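PDB 5U31: CRISPR-associated endonuclease Cas12b from Alicyclobacillus acidoterrestris, which acts in CRISPR adaptive immunity as an RNA-guided endonuclease, recognising a protospacer adjacent motif and cutting target DNA with its RuvC domain. Local coordinates for residues 643-657 with 767-781. The protein carries 3 engineered substitutions. Numbering follows the deposited sequence.
Sequences LRQLRTQLAYLRLLV and RQYKFLKSWSFFGKV. With SO4 (sulfate ion), chain G; nucleotides of chain B.
Phe771 enters helix 643-657 as a knob into the hole formed by Leu643, Leu646, Arg647 and Leu650. With CG anti to the backbone N (chi1 167°), its ring points into the hole, CZ 3.5 Å from Leu646 CB, while Leu643 runs past in the opposite direction, its CD1 3.7 Å from Phe771 CB. Phe778, in the loop that follows helix 767-776, packs against Leu650, Leu653 and Val657. The Leu653 side chain crosses that of Phe778 at about a right angle, bringing CD1 to 3.5 Å from Phe778 CZ, and Leu650 CD2 approaches Phe778 CD1 at 3.6 Å. Leu650 lies between the two rings, its CD1 toward Phe771 CE1, and its CG meets the edge of the Trp775 ring. Trp724 of helix 709-739 stacks on Trp775 and meets Phe778, extending the apolar layer.

The bridge helix, to which 643-657 belongs, packs roughly parallel, at 30°, to helix 767-776 of the helical REC2 domain, beside the guide RNA. Gln768, an sgRNA-binding residue, pairs through its amide with U37 of chain B.

Arg654 stretches over to Ser774, where NH1 and NH2 grip the single OG end-on, close to the guanidinium plane, NH2 at 3.2 Å from Ser774 OG. Both side chains also bind RNA phosphate, Arg654 by a salt bridge from NE. At the other end Arg767 buries its aliphatic stem against Leu643 and Arg647, Arg647 NH1 lying 3.2 Å from Arg767 CD. Arg644 NH2 sits over the face of the Arg767 guanidinium, whose NE bonds to Gln640; a sulfate, probably from the crystallisation liquor, is hydrogen-bonded by Arg644 NH1 and weakly by Arg647, and probably offsets their charges.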
ATOM      1  N   LEU A 643     -20.306   8.761  21.012  1.00 47.89           N
ATOM      2  CA  LEU A 643     -19.643   7.519  20.629  1.00 44.95           C
ATOM      3  C   LEU A 643     -18.820   6.968  21.787  1.00 48.13           C
ATOM      4  O   LEU A 643     -18.984   5.807  22.181  1.00 46.96           O
ATOM      5  CB  LEU A 643     -18.770   7.734  19.390  1.00 43.68           C
ATOM      6  CG  LEU A 643     -17.861   6.571  18.970  1.00 42.79           C
ATOM      7  CD1 LEU A 643     -18.640   5.288  18.785  1.00 42.90           C
ATOM      8  CD2 LEU A 643     -17.109   6.911  17.697  1.00 41.65           C
ATOM      9  N   ARG A 644     -17.943   7.796  22.365  1.00 54.86           N
ATOM     10  CA  ARG A 644     -17.111   7.324  23.467  1.00 48.24           C
ATOM     11  C   ARG A 644     -17.952   6.933  24.674  1.00 47.03           C
ATOM     12  O   ARG A 644     -17.545   6.071  25.461  1.00 48.53           O
ATOM     13  CB  ARG A 644     -16.080   8.385  23.854  1.00 45.67           C
ATOM     14  CG  ARG A 644     -15.047   8.652  22.771  1.00 57.68           C
ATOM     15  CD  ARG A 644     -13.928   9.561  23.256  1.00 64.03           C
ATOM     16  NE  ARG A 644     -13.023   9.914  22.164  1.00 80.39           N
ATOM     17  CZ  ARG A 644     -11.968   9.191  21.801  1.00 89.75           C
ATOM     18  NH1 ARG A 644     -11.675   8.069  22.444  1.00 95.12           N
ATOM     19  NH2 ARG A 644     -11.205   9.591  20.791  1.00 88.28           N
ATOM     20  N   GLN A 645     -19.125   7.546  24.836  1.00 47.82           N
ATOM     21  CA  GLN A 645     -20.033   7.129  25.897  1.00 49.11           C
ATOM     22  C   GLN A 645     -20.514   5.704  25.664  1.00 53.56           C
ATOM     23  O   GLN A 645     -20.373   4.833  26.532  1.00 61.16           O
ATOM     24  CB  GLN A 645     -21.222   8.086  25.977  1.00 49.95           C
ATOM     25  CG  GLN A 645     -20.884   9.461  26.499  1.00 50.36           C
ATOM     26  CD  GLN A 645     -22.111  10.331  26.639  1.00 51.34           C
ATOM     27  OE1 GLN A 645     -22.965  10.366  25.754  1.00 53.31           O
ATOM     28  NE2 GLN A 645     -22.215  11.026  27.762  1.00 52.51           N
ATOM     29  N   LEU A 646     -21.085   5.448  24.485  1.00 58.59           N
ATOM     30  CA  LEU A 646     -21.610   4.122  24.188  1.00 49.17           C
ATOM     31  C   LEU A 646     -20.518   3.064  24.244  1.00 47.86           C
ATOM     32  O   LEU A 646     -20.774   1.928  24.661  1.00 50.26           O
ATOM     33  CB  LEU A 646     -22.284   4.127  22.816  1.00 47.71           C
ATOM     34  CG  LEU A 646     -23.431   5.123  22.627  1.00 48.32           C
ATOM     35  CD1 LEU A 646     -23.813   5.206  21.167  1.00 47.45           C
ATOM     36  CD2 LEU A 646     -24.640   4.752  23.468  1.00 49.71           C
ATOM     37  N   ARG A 647     -19.295   3.418  23.844  1.00 46.85           N
ATOM     38  CA  ARG A 647     -18.217   2.437  23.823  1.00 52.17           C
ATOM     39  C   ARG A 647     -17.913   1.921  25.227  1.00 47.44           C
ATOM     40  O   ARG A 647     -17.764   0.710  25.429  1.00 47.45           O
ATOM     41  CB  ARG A 647     -16.970   3.043  23.175  1.00 45.19           C
ATOM     42  CG  ARG A 647     -15.886   2.028  22.868  1.00 52.91           C
ATOM     43  CD  ARG A 647     -14.511   2.670  22.870  1.00 64.81           C
ATOM     44  NE  ARG A 647     -14.251   3.432  21.654  1.00 74.97           N
ATOM     45  CZ  ARG A 647     -13.159   4.161  21.455  1.00 84.50           C
ATOM     46  NH1 ARG A 647     -12.999   4.820  20.316  1.00 79.46           N
ATOM     47  NH2 ARG A 647     -12.228   4.236  22.396  1.00 85.81           N
ATOM     48  N   THR A 648     -17.839   2.819  26.213  1.00 48.07           N
ATOM     49  CA  THR A 648     -17.582   2.376  27.581  1.00 63.32           C
ATOM     50  C   THR A 648     -18.814   1.752  28.221  1.00 57.09           C
ATOM     51  O   THR A 648     -18.677   0.875  29.081  1.00 62.56           O
ATOM     52  CB  THR A 648     -17.088   3.535  28.450  1.00 61.08           C
ATOM     53  OG1 THR A 648     -18.178   4.415  28.749  1.00 59.49           O
ATOM     54  CG2 THR A 648     -15.986   4.308  27.740  1.00 65.52           C
ATOM     55  N   GLN A 649     -20.015   2.190  27.832  1.00 50.61           N
ATOM     56  CA  GLN A 649     -21.226   1.538  28.322  1.00 51.75           C
ATOM     57  C   GLN A 649     -21.261   0.074  27.907  1.00 51.49           C
ATOM     58  O   GLN A 649     -21.627  -0.795  28.706  1.00 57.01           O
ATOM     59  CB  GLN A 649     -22.469   2.265  27.809  1.00 51.99           C
ATOM     60  CG  GLN A 649     -22.671   3.658  28.380  1.00 56.71           C
ATOM     61  CD  GLN A 649     -24.083   4.185  28.168  1.00 62.59           C
ATOM     62  OE1 GLN A 649     -24.483   5.177  28.773  1.00 68.33           O
ATOM     63  NE2 GLN A 649     -24.844   3.518  27.311  1.00 57.88           N
ATOM     64  N   LEU A 650     -20.878  -0.218  26.661  1.00 50.18           N
ATOM     65  CA  LEU A 650     -20.843  -1.601  26.199  1.00 49.87           C
ATOM     66  C   LEU A 650     -19.810  -2.418  26.965  1.00 56.08           C
ATOM     67  O   LEU A 650     -20.017  -3.614  27.200  1.00 55.91           O
ATOM     68  CB  LEU A 650     -20.541  -1.647  24.701  1.00 48.41           C
ATOM     69  CG  LEU A 650     -21.442  -2.510  23.816  1.00 51.49           C
ATOM     70  CD1 LEU A 650     -20.770  -2.790  22.477  1.00 46.78           C
ATOM     71  CD2 LEU A 650     -21.824  -3.800  24.521  1.00 55.38           C
ATOM     72  N   ALA A 651     -18.697  -1.794  27.359  1.00 53.91           N
ATOM     73  CA  ALA A 651     -17.635  -2.526  28.041  1.00 50.02           C
ATOM     74  C   ALA A 651     -18.083  -3.038  29.401  1.00 61.53           C
ATOM     75  O   ALA A 651     -17.618  -4.092  29.849  1.00 59.95           O
ATOM     76  CB  ALA A 651     -16.399  -1.643  28.190  1.00 53.22           C
ATOM     77  N   TYR A 652     -18.978  -2.309  30.068  1.00 58.11           N
ATOM     78  CA  TYR A 652     -19.541  -2.760  31.333  1.00 57.74           C
ATOM     79  C   TYR A 652     -20.729  -3.691  31.135  1.00 55.12           C
ATOM     80  O   TYR A 652     -21.025  -4.490  32.029  1.00 70.49           O
ATOM     81  CB  TYR A 652     -19.951  -1.554  32.187  1.00 68.82           C
ATOM     82  CG  TYR A 652     -18.781  -0.843  32.846  1.00 86.01           C
ATOM     83  CD1 TYR A 652     -18.666  -0.782  34.230  1.00 85.13           C
ATOM     84  CD2 TYR A 652     -17.786  -0.244  32.081  1.00 94.88           C
ATOM     85  CE1 TYR A 652     -17.597  -0.136  34.834  1.00 91.27           C
ATOM     86  CE2 TYR A 652     -16.714   0.400  32.675  1.00 97.00           C
ATOM     87  CZ  TYR A 652     -16.624   0.452  34.051  1.00100.84           C
ATOM     88  OH  TYR A 652     -15.557   1.095  34.643  1.00104.57           O
ATOM     89  N   LEU A 653     -21.410  -3.609  29.989  1.00 54.01           N
ATOM     90  CA  LEU A 653     -22.443  -4.591  29.682  1.00 61.96           C
ATOM     91  C   LEU A 653     -21.851  -5.991  29.619  1.00 67.30           C
ATOM     92  O   LEU A 653     -22.446  -6.952  30.122  1.00 66.41           O
ATOM     93  CB  LEU A 653     -23.129  -4.237  28.362  1.00 57.38           C
ATOM     94  CG  LEU A 653     -24.655  -4.356  28.301  1.00 54.46           C
ATOM     95  CD1 LEU A 653     -25.148  -4.308  26.863  1.00 53.40           C
ATOM     96  CD2 LEU A 653     -25.136  -5.619  28.989  1.00 59.63           C
ATOM     97  N   ARG A 654     -20.666  -6.123  29.018  1.00 58.46           N
ATOM     98  CA  ARG A 654     -20.001  -7.419  28.952  1.00 53.07           C
ATOM     99  C   ARG A 654     -19.526  -7.878  30.323  1.00 63.22           C
ATOM    100  O   ARG A 654     -19.435  -9.086  30.571  1.00 77.55           O
ATOM    101  CB  ARG A 654     -18.830  -7.355  27.976  1.00 51.52           C
ATOM    102  CG  ARG A 654     -19.235  -6.988  26.566  1.00 50.30           C
ATOM    103  CD  ARG A 654     -18.112  -7.249  25.583  1.00 49.75           C
ATOM    104  NE  ARG A 654     -18.620  -7.371  24.222  1.00 62.08           N
ATOM    105  CZ  ARG A 654     -18.581  -6.396  23.322  1.00 64.88           C
ATOM    106  NH1 ARG A 654     -18.043  -5.225  23.635  1.00 63.35           N
ATOM    107  NH2 ARG A 654     -19.072  -6.596  22.105  1.00 66.09           N
ATOM    108  N   LEU A 655     -19.206  -6.941  31.218  1.00 63.32           N
ATOM    109  CA  LEU A 655     -18.905  -7.325  32.593  1.00 62.69           C
ATOM    110  C   LEU A 655     -20.139  -7.889  33.281  1.00 64.99           C
ATOM    111  O   LEU A 655     -20.044  -8.850  34.054  1.00 77.66           O
ATOM    112  CB  LEU A 655     -18.354  -6.129  33.369  1.00 74.17           C
ATOM    113  CG  LEU A 655     -16.838  -5.928  33.310  1.00 87.87           C
ATOM    114  CD1 LEU A 655     -16.435  -4.628  33.991  1.00 85.26           C
ATOM    115  CD2 LEU A 655     -16.122  -7.113  33.944  1.00100.32           C
ATOM    116  N   LEU A 656     -21.309  -7.309  33.008  1.00 61.03           N
ATOM    117  CA  LEU A 656     -22.540  -7.831  33.587  1.00 62.78           C
ATOM    118  C   LEU A 656     -22.877  -9.202  33.014  1.00 65.42           C
ATOM    119  O   LEU A 656     -23.365 -10.079  33.735  1.00 78.14           O
ATOM    120  CB  LEU A 656     -23.687  -6.850  33.347  1.00 62.26           C
ATOM    121  CG  LEU A 656     -25.059  -7.238  33.900  1.00 61.14           C
ATOM    122  CD1 LEU A 656     -25.022  -7.343  35.415  1.00 62.83           C
ATOM    123  CD2 LEU A 656     -26.102  -6.233  33.458  1.00 61.08           C
ATOM    124  N   VAL A 657     -22.617  -9.399  31.720  1.00 57.92           N
ATOM    125  CA  VAL A 657     -22.926 -10.671  31.076  1.00 60.47           C
ATOM    126  C   VAL A 657     -22.117 -11.799  31.703  1.00 71.12           C
ATOM    127  O   VAL A 657     -22.641 -12.891  31.956  1.00 76.55           O
ATOM    128  CB  VAL A 657     -22.686 -10.566  29.557  1.00 56.08           C
ATOM    129  CG1 VAL A 657     -22.625 -11.942  28.920  1.00 55.87           C
ATOM    130  CG2 VAL A 657     -23.784  -9.741  28.918  1.00 55.82           C
ATOM    131  N   ARG A 767     -13.712   4.701  13.606  1.00 47.11           N
ATOM    132  CA  ARG A 767     -14.154   4.438  14.969  1.00 38.46           C
ATOM    133  C   ARG A 767     -15.620   4.033  15.000  1.00 39.00           C
ATOM    134  O   ARG A 767     -16.011   3.146  15.767  1.00 59.27           O
ATOM    135  CB  ARG A 767     -13.917   5.666  15.844  1.00 52.26           C
ATOM    136  CG  ARG A 767     -12.752   5.536  16.803  1.00 55.56           C
ATOM    137  CD  ARG A 767     -12.689   6.718  17.755  1.00 54.33           C
ATOM    138  NE  ARG A 767     -11.851   7.794  17.239  1.00 65.11           N
ATOM    139  CZ  ARG A 767     -10.528   7.823  17.353  1.00 77.92           C
ATOM    140  NH1 ARG A 767      -9.840   8.842  16.857  1.00 85.15           N
ATOM    141  NH2 ARG A 767      -9.892   6.830  17.957  1.00 85.74           N
ATOM    142  N   GLN A 768     -16.445   4.661  14.158  1.00 38.90           N
ATOM    143  CA  GLN A 768     -17.866   4.326  14.129  1.00 45.03           C
ATOM    144  C   GLN A 768     -18.088   2.909  13.617  1.00 44.58           C
ATOM    145  O   GLN A 768     -18.953   2.185  14.124  1.00 39.78           O
ATOM    146  CB  GLN A 768     -18.624   5.319  13.254  1.00 41.46           C
ATOM    147  CG  GLN A 768     -18.470   6.762  13.657  1.00 39.81           C
ATOM    148  CD  GLN A 768     -19.169   7.686  12.685  1.00 39.78           C
ATOM    149  OE1 GLN A 768     -20.307   7.438  12.289  1.00 44.18           O
ATOM    150  NE2 GLN A 768     -18.489   8.749  12.282  1.00 39.46           N
ATOM    151  N   TYR A 769     -17.328   2.504  12.603  1.00 43.76           N
ATOM    152  CA  TYR A 769     -17.449   1.144  12.095  1.00 37.84           C
ATOM    153  C   TYR A 769     -17.105   0.131  13.178  1.00 45.24           C
ATOM    154  O   TYR A 769     -17.871  -0.806  13.432  1.00 46.27           O
ATOM    155  CB  TYR A 769     -16.551   0.972  10.870  1.00 36.77           C
ATOM    156  CG  TYR A 769     -16.692  -0.363  10.185  1.00 47.83           C
ATOM    157  CD1 TYR A 769     -17.623  -0.554   9.168  1.00 44.08           C
ATOM    158  CD2 TYR A 769     -15.892  -1.433  10.550  1.00 48.29           C
ATOM    159  CE1 TYR A 769     -17.750  -1.777   8.543  1.00 40.30           C
ATOM    160  CE2 TYR A 769     -16.013  -2.656   9.934  1.00 54.46           C
ATOM    161  CZ  TYR A 769     -16.939  -2.824   8.930  1.00 49.17           C
ATOM    162  OH  TYR A 769     -17.048  -4.052   8.323  1.00 55.86           O
ATOM    163  N   LYS A 770     -15.965   0.322  13.852  1.00 45.37           N
ATOM    164  CA  LYS A 770     -15.525  -0.642  14.859  1.00 38.70           C
ATOM    165  C   LYS A 770     -16.538  -0.767  15.989  1.00 42.14           C
ATOM    166  O   LYS A 770     -16.792  -1.872  16.483  1.00 50.89           O
ATOM    167  CB  LYS A 770     -14.157  -0.250  15.418  1.00 38.55           C
ATOM    168  CG  LYS A 770     -13.034  -0.164  14.396  1.00 40.14           C
ATOM    169  CD  LYS A 770     -11.756   0.374  15.038  1.00 48.07           C
ATOM    170  CE  LYS A 770     -10.674   0.648  14.003  1.00 62.17           C
ATOM    171  NZ  LYS A 770      -9.406   1.120  14.632  1.00 72.24           N
ATOM    172  N   PHE A 771     -17.127   0.349  16.423  1.00 40.36           N
ATOM    173  CA  PHE A 771     -18.117   0.249  17.489  1.00 41.53           C
ATOM    174  C   PHE A 771     -19.370  -0.476  17.014  1.00 41.80           C
ATOM    175  O   PHE A 771     -19.909  -1.327  17.731  1.00 42.59           O
ATOM    176  CB  PHE A 771     -18.493   1.624  18.031  1.00 42.09           C
ATOM    177  CG  PHE A 771     -19.716   1.595  18.897  1.00 43.29           C
ATOM    178  CD1 PHE A 771     -19.648   1.111  20.192  1.00 44.20           C
ATOM    179  CD2 PHE A 771     -20.941   2.009  18.404  1.00 43.59           C
ATOM    180  CE1 PHE A 771     -20.774   1.061  20.986  1.00 45.38           C
ATOM    181  CE2 PHE A 771     -22.071   1.960  19.193  1.00 44.77           C
ATOM    182  CZ  PHE A 771     -21.988   1.485  20.485  1.00 45.67           C
ATOM    183  N   LEU A 772     -19.855  -0.142  15.815  1.00 45.84           N
ATOM    184  CA  LEU A 772     -21.045  -0.802  15.287  1.00 43.14           C
ATOM    185  C   LEU A 772     -20.819  -2.299  15.132  1.00 50.42           C
ATOM    186  O   LEU A 772     -21.704  -3.104  15.449  1.00 42.00           O
ATOM    187  CB  LEU A 772     -21.441  -0.178  13.949  1.00 40.81           C
ATOM    188  CG  LEU A 772     -22.103   1.197  14.035  1.00 41.26           C
ATOM    189  CD1 LEU A 772     -22.438   1.722  12.658  1.00 40.63           C
ATOM    190  CD2 LEU A 772     -23.349   1.111  14.887  1.00 42.50           C
ATOM    191  N   LYS A 773     -19.640  -2.688  14.641  1.00 40.40           N
ATOM    192  CA  LYS A 773     -19.280  -4.100  14.595  1.00 40.29           C
ATOM    193  C   LYS A 773     -19.341  -4.713  15.989  1.00 46.85           C
ATOM    194  O   LYS A 773     -19.908  -5.795  16.184  1.00 41.86           O
ATOM    195  CB  LYS A 773     -17.880  -4.248  13.994  1.00 39.28           C
ATOM    196  CG  LYS A 773     -17.631  -5.522  13.202  1.00 51.31           C
ATOM    197  CD  LYS A 773     -18.096  -5.379  11.758  1.00 62.80           C
ATOM    198  CE  LYS A 773     -17.305  -6.293  10.828  1.00 64.49           C
ATOM    199  NZ  LYS A 773     -15.855  -5.944  10.823  1.00 65.20           N
ATOM    200  N   SER A 774     -18.775  -4.015  16.978  1.00 50.27           N
ATOM    201  CA  SER A 774     -18.777  -4.508  18.350  1.00 42.75           C
ATOM    202  C   SER A 774     -20.181  -4.538  18.933  1.00 44.52           C
ATOM    203  O   SER A 774     -20.494  -5.401  19.760  1.00 44.78           O
ATOM    204  CB  SER A 774     -17.858  -3.638  19.209  1.00 42.88           C
ATOM    205  OG  SER A 774     -17.849  -4.060  20.560  1.00 43.97           O
ATOM    206  N   TRP A 775     -21.039  -3.610  18.513  1.00 53.00           N
ATOM    207  CA  TRP A 775     -22.407  -3.583  19.013  1.00 46.05           C
ATOM    208  C   TRP A 775     -23.235  -4.718  18.423  1.00 54.21           C
ATOM    209  O   TRP A 775     -23.962  -5.407  19.146  1.00 46.19           O
ATOM    210  CB  TRP A 775     -23.030  -2.228  18.699  1.00 45.01           C
ATOM    211  CG  TRP A 775     -24.480  -2.152  18.972  1.00 46.06           C
ATOM    212  CD1 TRP A 775     -25.478  -2.044  18.055  1.00 45.98           C
ATOM    213  CD2 TRP A 775     -25.109  -2.172  20.256  1.00 47.44           C
ATOM    214  NE1 TRP A 775     -26.695  -1.994  18.686  1.00 47.24           N
ATOM    215  CE2 TRP A 775     -26.495  -2.073  20.040  1.00 48.16           C
ATOM    216  CE3 TRP A 775     -24.633  -2.263  21.567  1.00 48.20           C
ATOM    217  CZ2 TRP A 775     -27.413  -2.063  21.084  1.00 49.60           C
ATOM    218  CZ3 TRP A 775     -25.542  -2.254  22.600  1.00 49.63           C
ATOM    219  CH2 TRP A 775     -26.918  -2.155  22.354  1.00 50.32           C
ATOM    220  N   SER A 776     -23.127  -4.936  17.109  1.00 52.07           N
ATOM    221  CA  SER A 776     -23.909  -5.984  16.464  1.00 44.20           C
ATOM    222  C   SER A 776     -23.463  -7.376  16.889  1.00 44.46           C
ATOM    223  O   SER A 776     -24.289  -8.290  16.978  1.00 45.15           O
ATOM    224  CB  SER A 776     -23.814  -5.845  14.949  1.00 43.03           C
ATOM    225  OG  SER A 776     -24.225  -4.556  14.541  1.00 42.86           O
ATOM    226  N   PHE A 777     -22.172  -7.564  17.148  1.00 43.98           N
ATOM    227  CA  PHE A 777     -21.644  -8.861  17.538  1.00 44.25           C
ATOM    228  C   PHE A 777     -21.527  -9.009  19.047  1.00 50.95           C
ATOM    229  O   PHE A 777     -20.883  -9.950  19.527  1.00 45.69           O
ATOM    230  CB  PHE A 777     -20.299  -9.093  16.854  1.00 43.11           C
ATOM    231  CG  PHE A 777     -20.403  -9.159  15.362  1.00 48.80           C
ATOM    232  CD1 PHE A 777     -21.461  -9.826  14.764  1.00 51.77           C
ATOM    233  CD2 PHE A 777     -19.472  -8.533  14.556  1.00 43.61           C
ATOM    234  CE1 PHE A 777     -21.579  -9.884  13.393  1.00 41.38           C
ATOM    235  CE2 PHE A 777     -19.586  -8.585  13.181  1.00 51.20           C
ATOM    236  CZ  PHE A 777     -20.642  -9.263  12.599  1.00 40.27           C
ATOM    237  N   PHE A 778     -22.140  -8.102  19.799  1.00 58.05           N
ATOM    238  CA  PHE A 778     -22.223  -8.246  21.243  1.00 63.51           C
ATOM    239  C   PHE A 778     -23.082  -9.453  21.601  1.00 62.80           C
ATOM    240  O   PHE A 778     -24.140  -9.680  21.007  1.00 57.40           O
ATOM    241  CB  PHE A 778     -22.799  -6.969  21.859  1.00 53.55           C
ATOM    242  CG  PHE A 778     -23.458  -7.185  23.182  1.00 49.56           C
ATOM    243  CD1 PHE A 778     -22.700  -7.330  24.331  1.00 50.17           C
ATOM    244  CD2 PHE A 778     -24.838  -7.254  23.280  1.00 50.48           C
ATOM    245  CE1 PHE A 778     -23.306  -7.539  25.552  1.00 57.19           C
ATOM    246  CE2 PHE A 778     -25.451  -7.464  24.498  1.00 57.42           C
ATOM    247  CZ  PHE A 778     -24.683  -7.606  25.637  1.00 61.65           C
ATOM    248  N   GLY A 779     -22.626 -10.227  22.582  1.00 63.97           N
ATOM    249  CA  GLY A 779     -23.291 -11.456  22.984  1.00 61.05           C
ATOM    250  C   GLY A 779     -23.886 -11.345  24.380  1.00 63.82           C
ATOM    251  O   GLY A 779     -23.203 -10.947  25.327  1.00 53.73           O
ATOM    252  N   LYS A 780     -25.163 -11.720  24.491  1.00 68.05           N
ATOM    253  CA  LYS A 780     -25.858 -11.769  25.772  1.00 59.15           C
ATOM    254  C   LYS A 780     -25.566 -13.035  26.566  1.00 60.02           C
ATOM    255  O   LYS A 780     -25.960 -13.113  27.734  1.00 61.49           O
ATOM    256  CB  LYS A 780     -27.371 -11.659  25.563  1.00 67.00           C
ATOM    257  CG  LYS A 780     -27.819 -10.461  24.752  1.00 77.77           C
ATOM    258  CD  LYS A 780     -29.338 -10.382  24.720  1.00 84.88           C
ATOM    259  CE  LYS A 780     -29.821  -9.367  23.700  1.00 91.06           C
ATOM    260  NZ  LYS A 780     -29.407  -9.723  22.313  1.00 91.51           N
ATOM    261  N   VAL A 781     -24.915 -14.029  25.967  1.00 70.50           N
ATOM    262  CA  VAL A 781     -24.559 -15.271  26.646  1.00 77.31           C
ATOM    263  C   VAL A 781     -23.052 -15.268  26.856  1.00 75.92           C
ATOM    264  O   VAL A 781     -22.286 -15.178  25.890  1.00 68.39           O
ATOM    265  CB  VAL A 781     -24.995 -16.510  25.849  1.00 81.48           C
ATOM    266  CG1 VAL A 781     -24.949 -17.746  26.735  1.00 85.62           C
ATOM    267  CG2 VAL A 781     -26.382 -16.314  25.255  1.00 72.50           C
TER
HETATM  268  S   SO4 G1202      -9.211   5.588  20.544  1.00113.70           S
HETATM  269  O1  SO4 G1202     -10.025   6.551  21.285  1.00111.76           O
HETATM  270  O2  SO4 G1202      -8.392   4.836  21.486  1.00117.48           O
HETATM  271  O3  SO4 G1202     -10.054   4.661  19.789  1.00 95.20           O
HETATM  272  O4  SO4 G1202      -8.332   6.311  19.628  1.00121.60           O
ATOM    273  P     A B  49     -31.006   0.758  14.867  1.00 47.73           P
ATOM    274  OP1   A B  49     -30.854   2.201  14.551  1.00 66.24           O
ATOM    275  OP2   A B  49     -32.069  -0.053  14.214  1.00 47.88           O
ATOM    276  O5'   A B  49     -29.608   0.056  14.574  1.00 46.29           O
ATOM    277  C5'   A B  49     -28.423   0.498  15.217  1.00 45.91           C
ATOM    278  C4'   A B  49     -27.312  -0.509  15.073  1.00 45.02           C
ATOM    279  O4'   A B  49     -27.618  -1.705  15.837  1.00 45.75           O
ATOM    280  C3'   A B  49     -27.075  -1.026  13.669  1.00 43.92           C
ATOM    281  O3'   A B  49     -26.339  -0.129  12.867  1.00 42.96           O
ATOM    282  C2'   A B  49     -26.370  -2.350  13.924  1.00 43.64           C
ATOM    283  O2'   A B  49     -25.010  -2.139  14.272  1.00 43.09           O
ATOM    284  C1'   A B  49     -27.114  -2.842  15.164  1.00 44.97           C
ATOM    285  N9    A B  49     -28.240  -3.721  14.802  1.00 46.34           N
ATOM    286  C8    A B  49     -29.588  -3.460  14.852  1.00 47.25           C
ATOM    287  N7    A B  49     -30.334  -4.462  14.447  1.00 46.76           N
ATOM    288  C5    A B  49     -29.411  -5.442  14.107  1.00 45.94           C
ATOM    289  C6    A B  49     -29.552  -6.747  13.607  1.00 45.80           C
ATOM    290  N6    A B  49     -30.726  -7.325  13.350  1.00 66.04           N
ATOM    291  N1    A B  49     -28.427  -7.455  13.375  1.00 44.96           N
ATOM    292  C2    A B  49     -27.243  -6.889  13.628  1.00 44.29           C
ATOM    293  N3    A B  49     -26.983  -5.677  14.097  1.00 44.33           N
ATOM    294  C4    A B  49     -28.121  -4.999  14.318  1.00 45.17           C
ATOM    295  P     A B 105     -11.727  -3.767  16.899  1.00 40.74           P
ATOM    296  OP1   A B 105     -12.184  -2.606  17.705  1.00 39.55           O
ATOM    297  OP2   A B 105     -10.457  -4.453  17.248  1.00 41.60           O
ATOM    298  O5'   A B 105     -12.885  -4.858  16.855  1.00 39.42           O
ATOM    299  C5'   A B 105     -14.146  -4.537  16.292  1.00 49.27           C
ATOM    300  C4'   A B 105     -15.022  -5.753  16.167  1.00 45.99           C
ATOM    301  O4'   A B 105     -14.578  -6.578  15.059  1.00 39.27           O
ATOM    302  C3'   A B 105     -14.993  -6.699  17.351  1.00 52.58           C
ATOM    303  O3'   A B 105     -15.767  -6.256  18.449  1.00 48.88           O
ATOM    304  C2'   A B 105     -15.464  -8.003  16.732  1.00 53.47           C
ATOM    305  O2'   A B 105     -16.865  -7.968  16.503  1.00 54.99           O
ATOM    306  C1'   A B 105     -14.760  -7.944  15.379  1.00 44.95           C
ATOM    307  N9    A B 105     -13.437  -8.597  15.428  1.00 39.24           N
ATOM    308  C8    A B 105     -12.217  -8.031  15.698  1.00 41.05           C
ATOM    309  N7    A B 105     -11.224  -8.887  15.670  1.00 42.59           N
ATOM    310  C5    A B 105     -11.831 -10.099  15.363  1.00 48.14           C
ATOM    311  C6    A B 105     -11.326 -11.405  15.187  1.00 46.81           C
ATOM    312  N6    A B 105     -10.036 -11.735  15.298  1.00 47.08           N
ATOM    313  N1    A B 105     -12.210 -12.381  14.888  1.00 43.10           N
ATOM    314  C2    A B 105     -13.505 -12.062  14.776  1.00 48.74           C
ATOM    315  N3    A B 105     -14.098 -10.880  14.918  1.00 39.62           N
ATOM    316  C4    A B 105     -13.195  -9.930  15.215  1.00 39.31           C
ATOM    317  P     U B  37     -23.326  11.782   3.627  1.00 50.58           P
ATOM    318  OP1   U B  37     -24.361  12.267   2.681  1.00 63.14           O
ATOM    319  OP2   U B  37     -23.639  11.628   5.066  1.00 63.04           O
ATOM    320  O5'   U B  37     -22.913  10.335   3.124  1.00 47.60           O
ATOM    321  C5'   U B  37     -21.956   9.559   3.834  1.00 41.24           C
ATOM    322  C4'   U B  37     -22.531   8.243   4.309  1.00 37.77           C
ATOM    323  O4'   U B  37     -21.714   7.793   5.417  1.00 40.90           O
ATOM    324  C3'   U B  37     -23.957   8.332   4.843  1.00 38.78           C
ATOM    325  O3'   U B  37     -24.662   7.091   4.671  1.00 38.78           O
ATOM    326  C2'   U B  37     -23.738   8.609   6.323  1.00 39.34           C
ATOM    327  O2'   U B  37     -24.799   8.205   7.156  1.00 53.05           O
ATOM    328  C1'   U B  37     -22.462   7.818   6.620  1.00 40.54           C
ATOM    329  N1    U B  37     -21.629   8.456   7.651  1.00 38.71           N
ATOM    330  C2    U B  37     -21.305   7.759   8.800  1.00 38.90           C
ATOM    331  O2    U B  37     -21.664   6.615   9.006  1.00 38.93           O
ATOM    332  N3    U B  37     -20.536   8.452   9.705  1.00 45.53           N
ATOM    333  C4    U B  37     -20.079   9.752   9.586  1.00 52.58           C
ATOM    334  O4    U B  37     -19.397  10.255  10.482  1.00 49.14           O
ATOM    335  C5    U B  37     -20.463  10.405   8.373  1.00 49.64           C
ATOM    336  C6    U B  37     -21.206   9.752   7.477  1.00 45.27           C
TER